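Local coordinates for protein thymidylate synthase (Enterobacteria phage T4, PDB 1TIS) that catalyses the reductive methylation of dUMP to dTMP with 5,10-methylenetetrahydrofolate as carbon donor, working as a homodimer in the pathway to dTTP, at residues V198-N203 with Y247-L252; L240-L245 with K267-N272. All blocks are in the same frame, centred on the assembly; numbering follows the deposited sequence.

Interaction 1 of 2, residues V198-N203 with Y247-L252; sequences VAKMCN and YKFRYL
Met201, in the last turn of helix 184-202, and Arg250, in a short 3-10 turn, bring their backbones closest, with CA atoms 5.3 Å apart and no hydrogen bond passing directly between the two segments. What joins them is side-chain packing. Phe249 points toward the helix and presents the edge of its ring to Lys200, whose CG lies near the ring plane, 3.7 Å from Phe249 CE2. Having this CG anti to the backbone N (chi1 -175°) sets it at the ring edge. Lysine suits such a margin: its methylenes pack on the phenyl edge while the ammonium group ends at the exposed surface. On the buried side, Met201 CG reaches the same CE2 more loosely, at 4.5 Å.

Here the long helix 184-202 of the thymidylate synthase fold ends, and the turn leading to helix 254-262 packs across its C-terminal end. Asn203 is the first residue past the helix and has positive phi (51°), a conformation that asparagine tolerates better than most residues. Asn203 OD1 lies over one face of the Arg250 guanidinium, toward its rim and 3.5 Å from Arg250 NE, with the amide and guanidinium planes 20° apart; the angle is too poor for a hydrogen bond, and the groups are in van der Waals contact. The hydroxyl of Tyr251 sits over the opposite guanidinium face. Lys200 NZ and Arg250 NH1, like charges, stay 5.2 Å apart at the surface. From helix 254-262, Gln257 NE2 donates hydrogen bonds to the carbonyl oxygens of both Met201 and Phe249, bridging the helix end and the turn, while Ile126 of helix 121-131 packs against Met201.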
ATOM      1  N   VAL A 198       9.709 -15.732  -8.149  1.00  2.01           N
ATOM      2  CA  VAL A 198      10.854 -14.900  -7.811  1.00  5.60           C
ATOM      3  C   VAL A 198      11.832 -15.540  -6.803  1.00  6.30           C
ATOM      4  O   VAL A 198      13.050 -15.358  -6.910  1.00  9.55           O
ATOM      5  CB  VAL A 198      10.353 -13.572  -7.290  1.00  9.11           C
ATOM      6  CG1 VAL A 198      11.551 -12.601  -7.226  1.00  8.70           C
ATOM      7  CG2 VAL A 198       9.288 -12.993  -8.215  1.00 10.54           C
ATOM      8  N   ALA A 199      11.396 -16.345  -5.827  1.00 10.33           N
ATOM      9  CA  ALA A 199      12.288 -17.074  -4.959  1.00  2.00           C
ATOM     10  C   ALA A 199      13.020 -18.060  -5.816  1.00 10.89           C
ATOM     11  O   ALA A 199      14.183 -18.241  -5.485  1.00 21.79           O
ATOM     12  CB  ALA A 199      11.615 -17.895  -3.977  1.00  2.01           C
ATOM     13  N   LYS A 200      12.518 -18.658  -6.922  1.00 12.11           N
ATOM     14  CA  LYS A 200      13.355 -19.571  -7.699  1.00 13.96           C
ATOM     15  C   LYS A 200      14.434 -18.850  -8.538  1.00 14.25           C
ATOM     16  O   LYS A 200      15.510 -19.390  -8.848  1.00 11.18           O
ATOM     17  CB  LYS A 200      12.458 -20.445  -8.586  1.00 15.07           C
ATOM     18  CG  LYS A 200      13.243 -21.515  -9.353  1.00 22.48           C
ATOM     19  CD  LYS A 200      13.691 -22.567  -8.335  1.00 32.57           C
ATOM     20  CE  LYS A 200      15.074 -23.231  -8.525  1.00 35.81           C
ATOM     21  NZ  LYS A 200      15.321 -24.141  -7.402  1.00 38.06           N
ATOM     22  N   MET A 201      14.217 -17.589  -8.892  1.00 17.28           N
ATOM     23  CA  MET A 201      15.210 -16.813  -9.647  1.00 15.99           C
ATOM     24  C   MET A 201      16.254 -16.378  -8.666  1.00 17.30           C
ATOM     25  O   MET A 201      17.428 -16.630  -8.892  1.00 22.77           O
ATOM     26  CB  MET A 201      14.639 -15.539 -10.274  1.00 10.85           C
ATOM     27  CG  MET A 201      13.727 -15.752 -11.467  1.00  8.51           C
ATOM     28  SD  MET A 201      12.786 -14.255 -11.773  1.00 10.74           S
ATOM     29  CE  MET A 201      13.829 -13.317 -12.844  1.00  9.87           C
ATOM     30  N   CYS A 202      15.824 -15.803  -7.535  1.00 15.40           N
ATOM     31  CA  CYS A 202      16.752 -15.321  -6.523  1.00 11.80           C
ATOM     32  C   CYS A 202      17.382 -16.435  -5.660  1.00  8.85           C
ATOM     33  O   CYS A 202      18.318 -16.212  -4.887  1.00  7.44           O
ATOM     34  CB  CYS A 202      15.970 -14.272  -5.686  1.00  5.39           C
ATOM     35  SG  CYS A 202      15.351 -12.891  -6.670  1.00  2.00           S
ATOM     36  N   ASN A 203      16.865 -17.654  -5.843  1.00  4.09           N
ATOM     37  CA  ASN A 203      17.217 -18.838  -5.096  1.00  7.31           C
ATOM     38  C   ASN A 203      17.143 -18.583  -3.580  1.00 11.37           C
ATOM     39  O   ASN A 203      18.033 -18.702  -2.717  1.00 17.69           O
ATOM     40  CB  ASN A 203      18.609 -19.316  -5.540  1.00 12.51           C
ATOM     41  CG  ASN A 203      18.916 -20.758  -5.104  1.00 16.07           C
ATOM     42  OD1 ASN A 203      20.032 -21.031  -4.658  1.00 15.12           O
ATOM     43  ND2 ASN A 203      18.034 -21.765  -5.204  1.00 13.63           N
ATOM     44  N   TYR A 247      17.438 -26.850 -15.608  1.00 28.95           N
ATOM     45  CA  TYR A 247      18.482 -26.909 -14.580  1.00 32.92           C
ATOM     46  C   TYR A 247      19.461 -25.718 -14.489  1.00 33.28           C
ATOM     47  O   TYR A 247      19.683 -25.272 -13.366  1.00 37.80           O
ATOM     48  CB  TYR A 247      19.254 -28.214 -14.804  1.00 32.03           C
ATOM     49  CG  TYR A 247      20.119 -28.759 -13.669  1.00 32.48           C
ATOM     50  CD1 TYR A 247      19.909 -28.423 -12.341  1.00 31.46           C
ATOM     51  CD2 TYR A 247      21.115 -29.649 -14.013  1.00 32.71           C
ATOM     52  CE1 TYR A 247      20.694 -28.986 -11.367  1.00 31.85           C
ATOM     53  CE2 TYR A 247      21.896 -30.216 -13.047  1.00 31.75           C
ATOM     54  CZ  TYR A 247      21.676 -29.880 -11.736  1.00 33.35           C
ATOM     55  OH  TYR A 247      22.457 -30.482 -10.770  1.00 37.60           O
ATOM     56  N   LYS A 248      20.053 -25.134 -15.552  1.00 29.40           N
ATOM     57  CA  LYS A 248      20.919 -23.954 -15.405  1.00 28.83           C
ATOM     58  C   LYS A 248      20.271 -22.763 -14.685  1.00 28.28           C
ATOM     59  O   LYS A 248      20.932 -22.024 -13.946  1.00 27.36           O
ATOM     60  CB  LYS A 248      21.411 -23.454 -16.780  1.00 32.05           C
ATOM     61  CG  LYS A 248      20.366 -23.398 -17.910  1.00 36.76           C
ATOM     62  CD  LYS A 248      20.826 -22.687 -19.202  1.00 37.84           C
ATOM     63  CE  LYS A 248      20.596 -23.450 -20.545  1.00 42.22           C
ATOM     64  NZ  LYS A 248      19.222 -23.788 -20.933  1.00 37.48           N
ATOM     65  N   PHE A 249      18.949 -22.622 -14.872  1.00 25.60           N
ATOM     66  CA  PHE A 249      18.070 -21.556 -14.402  1.00 23.51           C
ATOM     67  C   PHE A 249      18.534 -20.578 -13.328  1.00 25.97           C
ATOM     68  O   PHE A 249      18.658 -19.381 -13.602  1.00 26.42           O
ATOM     69  CB  PHE A 249      16.755 -22.187 -13.933  1.00 22.51           C
ATOM     70  CG  PHE A 249      15.557 -21.239 -13.916  1.00 26.39           C
ATOM     71  CD1 PHE A 249      15.040 -20.748 -15.096  1.00 29.11           C
ATOM     72  CD2 PHE A 249      14.989 -20.876 -12.718  1.00 27.02           C
ATOM     73  CE1 PHE A 249      13.964 -19.905 -15.076  1.00 27.94           C
ATOM     74  CE2 PHE A 249      13.912 -20.034 -12.697  1.00 25.07           C
ATOM     75  CZ  PHE A 249      13.405 -19.551 -13.873  1.00 29.75           C
ATOM     76  N   ARG A 250      18.885 -21.041 -12.123  1.00 26.96           N
ATOM     77  CA  ARG A 250      19.152 -20.143 -11.008  1.00 23.95           C
ATOM     78  C   ARG A 250      20.450 -19.340 -11.086  1.00 21.95           C
ATOM     79  O   ARG A 250      20.810 -18.544 -10.210  1.00 20.62           O
ATOM     80  CB  ARG A 250      19.085 -20.974  -9.723  1.00 20.55           C
ATOM     81  CG  ARG A 250      20.180 -21.984  -9.551  1.00 22.49           C
ATOM     82  CD  ARG A 250      20.008 -22.501  -8.149  1.00 29.29           C
ATOM     83  NE  ARG A 250      21.245 -22.776  -7.424  1.00 30.65           N
ATOM     84  CZ  ARG A 250      21.354 -23.861  -6.636  1.00 37.04           C
ATOM     85  NH1 ARG A 250      20.401 -24.822  -6.557  1.00 37.44           N
ATOM     86  NH2 ARG A 250      22.465 -24.015  -5.913  1.00 41.99           N
ATOM     87  N   TYR A 251      21.200 -19.569 -12.152  1.00 22.17           N
ATOM     88  CA  TYR A 251      22.431 -18.828 -12.348  1.00 27.05           C
ATOM     89  C   TYR A 251      22.237 -17.855 -13.529  1.00 29.80           C
ATOM     90  O   TYR A 251      23.058 -16.940 -13.776  1.00 27.76           O
ATOM     91  CB  TYR A 251      23.601 -19.841 -12.625  1.00 27.17           C
ATOM     92  CG  TYR A 251      23.696 -21.073 -11.697  1.00 24.20           C
ATOM     93  CD1 TYR A 251      24.169 -20.997 -10.383  1.00 19.46           C
ATOM     94  CD2 TYR A 251      23.261 -22.293 -12.191  1.00 22.23           C
ATOM     95  CE1 TYR A 251      24.192 -22.128  -9.565  1.00 19.01           C
ATOM     96  CE2 TYR A 251      23.286 -23.423 -11.379  1.00 25.36           C
ATOM     97  CZ  TYR A 251      23.750 -23.350 -10.074  1.00 20.80           C
ATOM     98  OH  TYR A 251      23.789 -24.517  -9.324  1.00 15.35           O
ATOM     99  N   LEU A 252      21.100 -18.005 -14.244  1.00 25.96           N
ATOM    100  CA  LEU A 252      20.932 -17.269 -15.481  1.00 27.27           C
ATOM    101  C   LEU A 252      20.711 -15.818 -15.150  1.00 29.61           C
ATOM    102  O   LEU A 252      20.219 -15.548 -14.054  1.00 31.16           O
ATOM    103  CB  LEU A 252      19.748 -17.814 -16.295  1.00 27.46           C
ATOM    104  CG  LEU A 252      19.848 -19.231 -16.899  1.00 28.03           C
ATOM    105  CD1 LEU A 252      18.791 -19.509 -17.972  1.00 25.24           C
ATOM    106  CD2 LEU A 252      21.182 -19.341 -17.581  1.00 30.99           C
TER

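Interaction 2 of 2, residues L240-L245 with K267-N272; sequences LVISGL and KDFVLN
Asp268 meets Ser243 where a small two-stranded antiparallel sheet begins, formed by strands 241-242 and 269-270 and separate from the large mixed sheet of the thymidylate synthase fold. The Asp268 carbonyl oxygen accepts a hydrogen bond from Ser243 N (2.7 Å) and also receives a CA-H...O contact from Ile242 CA. The Asp268 carboxylate lies beside the backbone of Ser243 and Gly244, with Asp268 OD1 3.7 Å from Gly244 N, which is not a hydrogen bond. Gly244 has positive phi (88°), a conformation that suits glycine.

Phe269 forms a non-hydrogen-bonded pair with Ile242, and the two side chains lie side by side on one face of the sheet. Ile242 CG1 touches the ring at Phe269 CD2, 3.8 Å away, while Ile242 CG2 lies over a ring face. Large apolar residues fit this face because it is turned inward: Ile197 and Thr193 of helix 184-202 and Ile56 and Ile60 of helix 53-64 pack against it.

Val270 and Val241 form the hydrogen-bonded pair. Val270 N donates to Val241 O at 2.9 Å, and Val241 N returns a longer bond of 3.2 Å to Val270 O. Both side chains are on the exposed face, where beta-branched residues favour the extended backbone. There Val270 CG1, placed between its own backbone N and carbonyl carbon (chi1 67°), meets Val241 CG2 at 3.6 Å.

Leu271 carries its CB away from strand 241-242, but its tip bends back, bringing Leu271 CD2 to 4.2 Å from Leu240 CA.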
ATOM      1  N   LEU A 240       3.475 -27.428  -3.993  1.00 38.95           N
ATOM      2  CA  LEU A 240       3.465 -26.270  -4.845  1.00 42.29           C
ATOM      3  C   LEU A 240       4.442 -26.269  -6.022  1.00 38.02           C
ATOM      4  O   LEU A 240       5.215 -25.319  -6.154  1.00 40.60           O
ATOM      5  CB  LEU A 240       3.630 -25.099  -3.782  1.00 49.30           C
ATOM      6  CG  LEU A 240       4.571 -24.978  -2.487  1.00 49.10           C
ATOM      7  CD1 LEU A 240       4.116 -23.800  -1.616  1.00 44.48           C
ATOM      8  CD2 LEU A 240       4.421 -26.126  -1.503  1.00 50.95           C
ATOM      9  N   VAL A 241       4.386 -27.229  -6.957  1.00 35.86           N
ATOM     10  CA  VAL A 241       5.463 -27.420  -7.952  1.00 34.05           C
ATOM     11  C   VAL A 241       5.406 -26.943  -9.409  1.00 29.89           C
ATOM     12  O   VAL A 241       4.481 -27.290 -10.154  1.00 31.69           O
ATOM     13  CB  VAL A 241       5.832 -28.927  -7.985  1.00 36.78           C
ATOM     14  CG1 VAL A 241       6.486 -29.273  -6.643  1.00 36.43           C
ATOM     15  CG2 VAL A 241       4.608 -29.798  -8.259  1.00 35.28           C
ATOM     16  N   ILE A 242       6.458 -26.218  -9.839  1.00 23.39           N
ATOM     17  CA  ILE A 242       6.587 -25.625 -11.174  1.00 21.11           C
ATOM     18  C   ILE A 242       7.508 -26.496 -11.991  1.00 23.21           C
ATOM     19  O   ILE A 242       8.488 -27.016 -11.452  1.00 24.46           O
ATOM     20  CB  ILE A 242       7.211 -24.196 -11.140  1.00 20.88           C
ATOM     21  CG1 ILE A 242       6.260 -23.289 -10.354  1.00 23.06           C
ATOM     22  CG2 ILE A 242       7.487 -23.658 -12.564  1.00 15.54           C
ATOM     23  CD1 ILE A 242       6.805 -21.893  -9.982  1.00 17.54           C
ATOM     24  N   SER A 243       7.264 -26.588 -13.293  1.00 27.34           N
ATOM     25  CA  SER A 243       8.046 -27.419 -14.163  1.00 28.20           C
ATOM     26  C   SER A 243       8.373 -26.734 -15.475  1.00 31.42           C
ATOM     27  O   SER A 243       7.888 -25.641 -15.795  1.00 32.42           O
ATOM     28  CB  SER A 243       7.305 -28.686 -14.460  1.00 25.31           C
ATOM     29  OG  SER A 243       8.317 -29.647 -14.739  1.00 28.60           O
ATOM     30  N   GLY A 244       9.251 -27.453 -16.191  1.00 32.51           N
ATOM     31  CA  GLY A 244       9.773 -27.083 -17.488  1.00 27.48           C
ATOM     32  C   GLY A 244      11.016 -26.212 -17.426  1.00 25.95           C
ATOM     33  O   GLY A 244      11.663 -26.026 -18.459  1.00 28.94           O
ATOM     34  N   LEU A 245      11.412 -25.678 -16.266  1.00 26.05           N
ATOM     35  CA  LEU A 245      12.521 -24.722 -16.211  1.00 24.67           C
ATOM     36  C   LEU A 245      13.856 -25.433 -16.143  1.00 22.23           C
ATOM     37  O   LEU A 245      14.049 -26.311 -15.296  1.00 23.93           O
ATOM     38  CB  LEU A 245      12.370 -23.771 -15.001  1.00 21.98           C
ATOM     39  CG  LEU A 245      12.498 -24.133 -13.523  1.00 25.11           C
ATOM     40  CD1 LEU A 245      11.974 -22.873 -12.826  1.00 25.22           C
ATOM     41  CD2 LEU A 245      11.717 -25.391 -13.061  1.00 23.37           C
ATOM     42  N   LYS A 267       0.128 -25.632 -17.901  1.00 13.37           N
ATOM     43  CA  LYS A 267       0.283 -27.032 -17.562  1.00 14.69           C
ATOM     44  C   LYS A 267       1.458 -27.195 -16.636  1.00 13.41           C
ATOM     45  O   LYS A 267       1.410 -28.060 -15.776  1.00 17.03           O
ATOM     46  CB  LYS A 267       0.532 -27.938 -18.774  1.00 18.47           C
ATOM     47  CG  LYS A 267       1.884 -27.926 -19.476  1.00 26.64           C
ATOM     48  CD  LYS A 267       1.992 -26.898 -20.610  1.00 36.77           C
ATOM     49  CE  LYS A 267       3.363 -26.995 -21.306  1.00 40.54           C
ATOM     50  NZ  LYS A 267       3.466 -26.190 -22.513  1.00 43.58           N
ATOM     51  N   ASP A 268       2.488 -26.350 -16.759  1.00 15.90           N
ATOM     52  CA  ASP A 268       3.714 -26.438 -15.985  1.00 14.20           C
ATOM     53  C   ASP A 268       3.662 -26.148 -14.496  1.00 18.78           C
ATOM     54  O   ASP A 268       4.695 -26.138 -13.815  1.00 18.84           O
ATOM     55  CB  ASP A 268       4.724 -25.515 -16.584  1.00 12.65           C
ATOM     56  CG  ASP A 268       5.411 -26.033 -17.832  1.00 17.90           C
ATOM     57  OD1 ASP A 268       5.906 -27.180 -17.838  1.00 18.44           O
ATOM     58  OD2 ASP A 268       5.479 -25.245 -18.785  1.00 16.96           O
ATOM     59  N   PHE A 269       2.496 -25.879 -13.935  1.00 21.53           N
ATOM     60  CA  PHE A 269       2.412 -25.465 -12.554  1.00 22.91           C
ATOM     61  C   PHE A 269       1.415 -26.468 -12.069  1.00 24.69           C
ATOM     62  O   PHE A 269       0.355 -26.564 -12.684  1.00 28.37           O
ATOM     63  CB  PHE A 269       1.848 -24.040 -12.425  1.00 21.76           C
ATOM     64  CG  PHE A 269       2.654 -22.936 -13.103  1.00 25.34           C
ATOM     65  CD1 PHE A 269       2.728 -22.879 -14.494  1.00 30.00           C
ATOM     66  CD2 PHE A 269       3.314 -21.983 -12.347  1.00 24.84           C
ATOM     67  CE1 PHE A 269       3.457 -21.888 -15.124  1.00 30.48           C
ATOM     68  CE2 PHE A 269       4.044 -20.992 -12.980  1.00 27.59           C
ATOM     69  CZ  PHE A 269       4.117 -20.944 -14.363  1.00 30.65           C
ATOM     70  N   VAL A 270       1.679 -27.233 -11.020  1.00 29.50           N
ATOM     71  CA  VAL A 270       0.734 -28.252 -10.592  1.00 35.29           C
ATOM     72  C   VAL A 270       0.745 -28.509  -9.060  1.00 37.25           C
ATOM     73  O   VAL A 270       1.729 -28.153  -8.396  1.00 39.72           O
ATOM     74  CB  VAL A 270       1.146 -29.412 -11.553  1.00 36.62           C
ATOM     75  CG1 VAL A 270       2.556 -29.951 -11.236  1.00 35.38           C
ATOM     76  CG2 VAL A 270      -0.015 -30.383 -11.560  1.00 39.20           C
ATOM     77  N   LEU A 271      -0.301 -29.063  -8.408  1.00 36.80           N
ATOM     78  CA  LEU A 271      -0.320 -29.275  -6.949  1.00 38.22           C
ATOM     79  C   LEU A 271      -0.483 -30.746  -6.467  1.00 46.70           C
ATOM     80  O   LEU A 271      -1.359 -31.467  -6.973  1.00 51.49           O
ATOM     81  CB  LEU A 271      -1.442 -28.446  -6.341  1.00 26.52           C
ATOM     82  CG  LEU A 271      -1.634 -27.006  -6.754  1.00 21.93           C
ATOM     83  CD1 LEU A 271      -2.590 -26.314  -5.799  1.00 18.82           C
ATOM     84  CD2 LEU A 271      -0.327 -26.271  -6.663  1.00 25.48           C
ATOM     85  N   ASN A 272       0.296 -31.282  -5.499  1.00 51.31           N
ATOM     86  CA  ASN A 272       0.140 -32.676  -5.067  1.00 55.62           C
ATOM     87  C   ASN A 272      -0.905 -32.777  -3.979  1.00 56.93           C
ATOM     88  O   ASN A 272      -1.001 -31.876  -3.144  1.00 54.08           O
ATOM     89  CB  ASN A 272       1.429 -33.301  -4.487  1.00 59.57           C
ATOM     90  CG  ASN A 272       1.261 -34.740  -3.934  1.00 63.37           C
ATOM     91  OD1 ASN A 272       1.263 -34.957  -2.728  1.00 62.44           O
ATOM     92  ND2 ASN A 272       1.079 -35.817  -4.701  1.00 63.43           N
TER

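In the fold
Interactions 1 and 2 alternate along the chain and both involve helix 184-202: residues 198-203 include its C-terminal end, while Ile242 and Phe269 of interaction 2 pack on Ile197 and Thr193 of the same helix. Their centres lie about 15 Å apart, and they meet where Lys200 CG comes within 3.9 Å of Leu245 CD1, so one lysine chain touches both Phe249 and the end of segment 240-245. Helix 254-262 lies between segments 247-252 and 267-272 in sequence. The centres of interactions 1 and 2 lie about 21 and 17 Å from the centre of the chain, away from the probable dUMP and folate sites and the probable nucleophile, Cys156.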